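Local structure of CurM Sulfotransferase (Moorea producta, 4GBM) at residues I34-S45 against L132-A141. The protein probably transfers a sulfo group from PAPS to an intermediate of curacin biosynthesis, leaving the bound product adenosine-3'-5'-diphosphate. The protein carries 2 engineered substitutions. Sequence-based numbering, arbitrary orientation. Where two conformers were deposited one is given.
With A3P (adenosine-3'-5'-diphosphate), chain G.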
ATOM      1  N   ILE A  34      -4.576   1.546  13.756  1.00 10.33           N
ATOM      2  CA  ILE A  34      -3.706   2.260  12.823  1.00  9.48           C
ATOM      3  C   ILE A  34      -4.486   2.580  11.555  1.00  9.72           C
ATOM      4  O   ILE A  34      -5.711   2.447  11.525  1.00 11.01           O
ATOM      5  CB  ILE A  34      -2.392   1.484  12.522  1.00  9.60           C
ATOM      6  CG1 ILE A  34      -2.670   0.138  11.836  1.00  9.54           C
ATOM      7  CG2 ILE A  34      -1.569   1.316  13.813  1.00 11.36           C
ATOM      8  CD1 ILE A  34      -1.418  -0.523  11.261  1.00 10.70           C
ATOM      9  N   ILE A  35      -3.779   3.044  10.531  1.00  9.30           N
ATOM     10  CA  ILE A  35      -4.393   3.322   9.236  1.00  8.58           C
ATOM     11  C   ILE A  35      -3.816   2.352   8.215  1.00  8.47           C
ATOM     12  O   ILE A  35      -2.599   2.210   8.119  1.00  9.33           O
ATOM     13  CB  ILE A  35      -4.102   4.772   8.798  1.00  8.68           C
ATOM     14  CG1 ILE A  35      -4.684   5.750   9.823  1.00 10.14           C
ATOM     15  CG2 ILE A  35      -4.666   5.035   7.390  1.00 10.54           C
ATOM     16  CD1 ILE A  35      -4.028   7.143   9.796  1.00 12.68           C
ATOM     17  N   PHE A  36      -4.688   1.664   7.475  1.00  8.34           N
ATOM     18  CA  PHE A  36      -4.247   0.792   6.376  1.00  8.00           C
ATOM     19  C   PHE A  36      -4.606   1.386   5.026  1.00  7.52           C
ATOM     20  O   PHE A  36      -5.677   1.981   4.874  1.00  9.66           O
ATOM     21  CB  PHE A  36      -4.896  -0.591   6.479  1.00  8.29           C
ATOM     22  CG  PHE A  36      -4.382  -1.423   7.614  1.00  8.22           C
ATOM     23  CD1 PHE A  36      -3.199  -2.146   7.485  1.00  9.24           C
ATOM     24  CD2 PHE A  36      -5.082  -1.496   8.814  1.00 10.10           C
ATOM     25  CE1 PHE A  36      -2.719  -2.924   8.540  1.00 11.93           C
ATOM     26  CE2 PHE A  36      -4.614  -2.270   9.878  1.00 11.66           C
ATOM     27  CZ  PHE A  36      -3.435  -2.991   9.740  1.00 11.94           C
ATOM     28  N   ILE A  37      -3.712   1.243   4.048  1.00  8.00           N
ATOM     29  CA  ILE A  37      -4.075   1.538   2.657  1.00  6.80           C
ATOM     30  C   ILE A  37      -4.194   0.203   1.933  1.00  7.57           C
ATOM     31  O   ILE A  37      -3.215  -0.537   1.819  1.00  7.52           O
ATOM     32  CB  ILE A  37      -3.053   2.449   1.924  1.00  7.21           C
ATOM     33  CG1 ILE A  37      -2.992   3.832   2.582  1.00  8.59           C
ATOM     34  CG2 ILE A  37      -3.438   2.584   0.437  1.00  6.90           C
ATOM     35  CD1 ILE A  37      -1.814   4.712   2.124  1.00  8.47           C
ATOM     36  N   LEU A  38      -5.403  -0.103   1.470  1.00  7.37           N
ATOM     37  CA  LEU A  38      -5.664  -1.347   0.740  1.00  6.94           C
ATOM     38  C   LEU A  38      -5.906  -1.070  -0.730  1.00  6.97           C
ATOM     39  O   LEU A  38      -6.697  -0.189  -1.088  1.00  7.48           O
ATOM     40  CB  LEU A  38      -6.891  -2.059   1.309  1.00  8.33           C
ATOM     41  CG  LEU A  38      -6.891  -2.377   2.805  1.00  8.52           C
ATOM     42  CD1 LEU A  38      -8.167  -3.107   3.156  1.00 10.78           C
ATOM     43  CD2 LEU A  38      -5.660  -3.182   3.223  1.00 11.27           C
ATOM     44  N   SER A  39      -5.248  -1.839  -1.589  1.00  6.88           N
ATOM     45  CA  SER A  39      -5.431  -1.653  -3.025  1.00  7.24           C
ATOM     46  C   SER A  39      -4.904  -2.817  -3.818  1.00  7.65           C
ATOM     47  O   SER A  39      -4.149  -3.643  -3.308  1.00  8.85           O
ATOM     48  CB  SER A  39      -4.686  -0.393  -3.502  1.00  9.18           C
ATOM     49  OG  SER A  39      -3.285  -0.599  -3.444  1.00 10.31           O
ATOM     50  N   SER A  40      -5.318  -2.872  -5.075  1.00  7.53           N
ATOM     51  CA  SER A  40      -4.679  -3.718  -6.076  0.60  8.93           C
ATOM     52  C   SER A  40      -3.294  -3.142  -6.376  1.00  9.77           C
ATOM     53  O   SER A  40      -3.074  -1.940  -6.199  1.00  9.96           O
ATOM     54  CB  SER A  40      -5.535  -3.730  -7.350  0.60  9.34           C
ATOM     55  OG  SER A  40      -4.824  -4.216  -8.479  0.60 11.00           O
ATOM     56  N   PRO A  41      -2.351  -3.983  -6.844  1.00  9.14           N
ATOM     57  CA  PRO A  41      -1.102  -3.444  -7.388  1.00  9.28           C
ATOM     58  C   PRO A  41      -1.350  -2.360  -8.447  1.00  9.30           C
ATOM     59  O   PRO A  41      -2.395  -2.365  -9.108  1.00  9.69           O
ATOM     60  CB  PRO A  41      -0.485  -4.677  -8.064  1.00 11.00           C
ATOM     61  CG  PRO A  41      -0.895  -5.787  -7.168  1.00 12.96           C
ATOM     62  CD  PRO A  41      -2.332  -5.461  -6.825  1.00 11.61           C
ATOM     63  N   ARG A  42      -0.391  -1.450  -8.596  1.00  8.00           N
ATOM     64  CA  ARG A  42      -0.356  -0.433  -9.673  1.00  7.73           C
ATOM     65  C   ARG A  42      -1.468   0.618  -9.588  1.00  8.24           C
ATOM     66  O   ARG A  42      -1.863   1.200 -10.604  1.00  8.94           O
ATOM     67  CB  ARG A  42      -0.339  -1.086 -11.090  1.00  7.79           C
ATOM     68  CG  ARG A  42       0.529  -2.339 -11.231  1.00  9.37           C
ATOM     69  CD  ARG A  42       1.941  -2.106 -10.711  1.00  9.09           C
ATOM     70  NE  ARG A  42       2.646  -1.032 -11.417  1.00  7.99           N
ATOM     71  CZ  ARG A  42       3.878  -0.644 -11.103  1.00 10.33           C
ATOM     72  NH1 ARG A  42       4.474   0.320 -11.796  1.00  9.98           N
ATOM     73  NH2 ARG A  42       4.515  -1.228 -10.091  1.00 10.65           N
ATOM     74  N   SER A  43      -1.963   0.872  -8.377  1.00  7.58           N
ATOM     75  CA  SER A  43      -3.107   1.773  -8.189  1.00  8.44           C
ATOM     76  C   SER A  43      -2.728   3.145  -7.651  1.00  7.47           C
ATOM     77  O   SER A  43      -3.607   3.920  -7.264  1.00  8.10           O
ATOM     78  CB  SER A  43      -4.151   1.122  -7.273  1.00  9.11           C
ATOM     79  OG  SER A  43      -4.650  -0.072  -7.859  1.00 11.48           O
ATOM     80  N   GLY A  44      -1.429   3.449  -7.650  1.00  6.77           N
ATOM     81  CA  GLY A  44      -0.922   4.708  -7.095  1.00  7.30           C
ATOM     82  C   GLY A  44      -0.767   4.664  -5.581  1.00  7.09           C
ATOM     83  O   GLY A  44      -0.774   5.712  -4.918  1.00  6.51           O
ATOM     84  N   SER A  45      -0.625   3.458  -5.027  1.00  6.70           N
ATOM     85  CA  SER A  45      -0.527   3.303  -3.561  1.00  6.61           C
ATOM     86  C   SER A  45       0.731   3.958  -2.987  1.00  6.86           C
ATOM     87  O   SER A  45       0.677   4.559  -1.913  1.00  7.43           O
ATOM     88  CB  SER A  45      -0.633   1.826  -3.137  1.00  7.45           C
ATOM     89  OG  SER A  45       0.508   1.083  -3.544  1.00  8.17           O
ATOM     90  N   LEU A 132       0.457   8.547  14.052  1.00 14.99           N
ATOM     91  CA  LEU A 132      -0.259   7.325  13.680  1.00 14.22           C
ATOM     92  C   LEU A 132       0.412   6.641  12.495  1.00 11.87           C
ATOM     93  O   LEU A 132       0.724   7.281  11.494  1.00 11.94           O
ATOM     94  CB  LEU A 132      -1.712   7.628  13.283  1.00 15.92           C
ATOM     95  CG  LEU A 132      -2.753   8.102  14.303  1.00 22.30           C
ATOM     96  CD1 LEU A 132      -4.080   8.269  13.571  1.00 29.28           C
ATOM     97  CD2 LEU A 132      -2.915   7.137  15.477  1.00 28.55           C
ATOM     98  N   LEU A 133       0.600   5.329  12.604  1.00  9.78           N
ATOM     99  CA  LEU A 133       1.176   4.542  11.520  1.00 10.00           C
ATOM    100  C   LEU A 133       0.202   4.379  10.358  1.00  9.41           C
ATOM    101  O   LEU A 133      -0.974   4.080  10.561  1.00  9.65           O
ATOM    102  CB  LEU A 133       1.590   3.165  12.042  1.00  9.30           C
ATOM    103  CG  LEU A 133       2.226   2.197  11.047  1.00 10.47           C
ATOM    104  CD1 LEU A 133       3.560   2.729  10.549  1.00 13.35           C
ATOM    105  CD2 LEU A 133       2.422   0.845  11.713  1.00 12.42           C
ATOM    106  N   VAL A 134       0.712   4.622   9.155  1.00  8.51           N
ATOM    107  CA  VAL A 134       0.028   4.299   7.906  1.00  8.73           C
ATOM    108  C   VAL A 134       0.728   3.091   7.328  1.00  8.40           C
ATOM    109  O   VAL A 134       1.919   3.140   7.003  1.00 10.18           O
ATOM    110  CB  VAL A 134       0.103   5.459   6.895  1.00  9.28           C
ATOM    111  CG1 VAL A 134      -0.578   5.060   5.592  1.00 10.75           C
ATOM    112  CG2 VAL A 134      -0.519   6.725   7.476  1.00 10.34           C
ATOM    113  N   ASP A 135      -0.018   1.999   7.218  1.00  8.62           N
ATOM    114  CA  ASP A 135       0.517   0.720   6.771  1.00  8.30           C
ATOM    115  C   ASP A 135      -0.071   0.384   5.395  1.00  8.71           C
ATOM    116  O   ASP A 135      -1.245   0.033   5.276  1.00  8.92           O
ATOM    117  CB  ASP A 135       0.198  -0.363   7.812  1.00 10.31           C
ATOM    118  CG  ASP A 135       0.900  -1.675   7.531  1.00 12.25           C
ATOM    119  OD1 ASP A 135       1.052  -2.476   8.480  1.00 17.48           O
ATOM    120  OD2 ASP A 135       1.299  -1.908   6.372  1.00 12.92           O
ATOM    121  N   LYS A 136       0.765   0.499   4.359  1.00  8.05           N
ATOM    122  CA  LYS A 136       0.363   0.264   2.966  1.00  8.59           C
ATOM    123  C   LYS A 136       1.095  -0.924   2.344  1.00  8.85           C
ATOM    124  O   LYS A 136       2.325  -1.001   2.404  1.00 10.21           O
ATOM    125  CB  LYS A 136       0.658   1.514   2.116  1.00  8.63           C
ATOM    126  CG  LYS A 136       0.171   1.437   0.642  1.00  8.28           C
ATOM    127  CD  LYS A 136       1.169   0.732  -0.328  1.00  7.34           C
ATOM    128  CE  LYS A 136       2.314   1.656  -0.749  1.00 10.24           C
ATOM    129  NZ  LYS A 136       3.065   1.026  -1.885  1.00  9.79           N
ATOM    130  N   SER A 137       0.334  -1.829   1.729  1.00  8.98           N
ATOM    131  CA  SER A 137       0.899  -2.847   0.833  1.00  9.68           C
ATOM    132  C   SER A 137      -0.189  -3.403  -0.077  1.00 10.38           C
ATOM    133  O   SER A 137      -1.231  -3.829   0.412  1.00 11.15           O
ATOM    134  CB  SER A 137       1.541  -4.010   1.600  1.00  9.85           C
ATOM    135  OG  SER A 137       1.998  -5.001   0.690  1.00 13.90           O
ATOM    136  N   PRO A 138       0.054  -3.432  -1.399  1.00 10.58           N
ATOM    137  CA  PRO A 138      -0.954  -4.033  -2.277  1.00 12.05           C
ATOM    138  C   PRO A 138      -1.113  -5.538  -2.061  1.00 14.02           C
ATOM    139  O   PRO A 138      -2.146  -6.115  -2.428  1.00 16.20           O
ATOM    140  CB  PRO A 138      -0.415  -3.746  -3.685  1.00 13.60           C
ATOM    141  CG  PRO A 138       0.449  -2.576  -3.529  1.00 14.86           C
ATOM    142  CD  PRO A 138       1.097  -2.731  -2.165  1.00 12.07           C
ATOM    143  N   THR A 139      -0.121  -6.172  -1.444  1.00 12.51           N
ATOM    144  CA  THR A 139      -0.170  -7.620  -1.264  1.00 13.32           C
ATOM    145  C   THR A 139      -1.203  -8.068  -0.217  1.00 12.04           C
ATOM    146  O   THR A 139      -1.647  -9.227  -0.248  1.00 13.32           O
ATOM    147  CB  THR A 139       1.217  -8.213  -0.943  1.00 15.48           C
ATOM    148  OG1 THR A 139       1.655  -7.743   0.328  1.00 17.86           O
ATOM    149  CG2 THR A 139       2.226  -7.822  -2.005  1.00 16.51           C
ATOM    150  N   TYR A 140      -1.598  -7.167   0.692  1.00 10.56           N
ATOM    151  CA  TYR A 140      -2.575  -7.523   1.743  1.00 11.18           C
ATOM    152  C   TYR A 140      -3.888  -8.012   1.136  1.00 12.39           C
ATOM    153  O   TYR A 140      -4.488  -8.966   1.628  1.00 13.26           O
ATOM    154  CB  TYR A 140      -2.876  -6.348   2.679  1.00 11.29           C
ATOM    155  CG  TYR A 140      -1.695  -5.804   3.451  1.00 10.78           C
ATOM    156  CD1 TYR A 140      -0.568  -6.592   3.715  1.00  9.15           C
ATOM    157  CD2 TYR A 140      -1.719  -4.497   3.945  1.00 11.30           C
ATOM    158  CE1 TYR A 140       0.514  -6.071   4.440  1.00  9.08           C
ATOM    159  CE2 TYR A 140      -0.644  -3.971   4.656  1.00 11.38           C
ATOM    160  CZ  TYR A 140       0.465  -4.770   4.901  1.00 10.99           C
ATOM    161  OH  TYR A 140       1.528  -4.249   5.602  1.00 11.02           O
ATOM    162  N   ALA A 141      -4.308  -7.357   0.052  1.00 12.39           N
ATOM    163  CA  ALA A 141      -5.592  -7.647  -0.584  1.00 12.01           C
ATOM    164  C   ALA A 141      -5.614  -8.974  -1.332  1.00 13.03           C
ATOM    165  O   ALA A 141      -6.676  -9.449  -1.715  1.00 13.09           O
ATOM    166  CB  ALA A 141      -5.980  -6.516  -1.513  1.00 11.19           C
TER
HETATM  167  P1  A3P G 406       3.107   2.943 -13.837  1.00  8.85           P
HETATM  168  O1P A3P G 406       3.405   1.517 -14.224  1.00 10.34           O
HETATM  169  O2P A3P G 406       4.342   3.759 -13.549  1.00  9.15           O
HETATM  170  O3P A3P G 406       2.110   3.604 -14.747  1.00  9.90           O
HETATM  171  P2  A3P G 406       1.652   1.397  -6.944  1.00  7.32           P
HETATM  172  O4P A3P G 406       0.355   1.035  -6.291  1.00  7.09           O
HETATM  173  O5P A3P G 406       2.444   0.247  -7.495  1.00  9.94           O
HETATM  174  O6P A3P G 406       2.475   2.353  -6.122  1.00  6.21           O
HETATM  175  O5' A3P G 406       1.221   2.215  -8.271  1.00  7.15           O
HETATM  176  C5' A3P G 406       2.213   2.520  -9.257  1.00  8.15           C
HETATM  177  C4' A3P G 406       1.573   3.486 -10.223  1.00  7.40           C
HETATM  178  O4' A3P G 406       1.407   4.749  -9.569  1.00  8.11           O
HETATM  179  C3' A3P G 406       2.462   3.800 -11.410  1.00  7.37           C
HETATM  180  O3' A3P G 406       2.343   2.777 -12.410  1.00  7.70           O
HETATM  181  C2' A3P G 406       1.917   5.158 -11.835  1.00  8.91           C
HETATM  182  O2' A3P G 406       0.834   5.010 -12.757  1.00  9.76           O
HETATM  183  C1' A3P G 406       1.380   5.779 -10.550  1.00  8.61           C
HETATM  184  N9  A3P G 406       2.259   6.891 -10.107  1.00  7.38           N
HETATM  185  C8  A3P G 406       3.496   6.808  -9.575  1.00  8.76           C
HETATM  186  N7  A3P G 406       4.009   8.041  -9.321  1.00  8.69           N
HETATM  187  C5  A3P G 406       3.073   8.934  -9.706  1.00  7.18           C
HETATM  188  C6  A3P G 406       2.941  10.411  -9.723  1.00  7.94           C
HETATM  189  N6  A3P G 406       3.947  11.187  -9.250  1.00  8.60           N
HETATM  190  N1  A3P G 406       1.786  10.933 -10.215  1.00  7.82           N
HETATM  191  C2  A3P G 406       0.773  10.163 -10.672  1.00  8.81           C
HETATM  192  N3  A3P G 406       0.828   8.814 -10.677  1.00  7.69           N
HETATM  193  C4  A3P G 406       1.927   8.176 -10.212  1.00  6.37           C
HETATM  194  O   HOH W   1      -3.779  -4.279  -0.455  1.00  9.87           O
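Ile35 and Val134 sit side by side on neighbouring parallel strands, and the backbone of Ile35 is gripped from both ends: its N donates to Leu133 O, while its O takes the amide of Asp135 at 2.7 Å, nearly straight at 171°. Ile37 N continues the pattern to Asp135 O at 3.0 Å, though here the donor stands above the carbonyl plane. The side chain of Ile35 stands on the sheet face that also carries Val134, Ile37 and Lys136, and its CD1 meets Leu132 CD1 at 3.9 Å, the two chains crossing at about a right angle. On the same face Ile37 puts CD1 against Val134 CG1 (3.7 Å) and sets its CB 3.6 Å from Lys136 CG, the chains crossing at a slant; Leu48 and Leu52 of helix 45-53 also touch Ile37.

In this P-loop-like sulfotransferase fold, strand 35-39 is the middle strand of the parallel sheet and 132-136 is its neighbour; strand 35-39 runs straight into the phosphate-binding loop. There the backbone N of Ser45 and its OG both hydrogen-bond O4P of the nucleotide. Lys136 leaves its strand with CG anti to the backbone N (chi1 -175°), then bends twice, which carries NZ to Ser45 OG at 3.0 Å; NZ also forms a salt bridge with Glu63. Cut back to an alanine, this position is likely to leave Glu63 without its charge partner and Ser45 OG without the donor that helps fix its rotation.

Pro138 sets CB 3.7 Å from Pro41 N and CG 3.7 Å from Ser45 OG, so its ring packs on the loop that carries the phosphate. A water joins the two segments here: it accepts from Ser39 N and Ala141 N and donates to Ser137 O. On the other face of the sheet the Phe36 ring lies alongside the Asp135 carboxylate, planes 31° apart, and Asp135 OD2 receives a very short hydrogen bond from Tyr140 OH, while OD1 is hydrogen-bonded to Tyr121 OH.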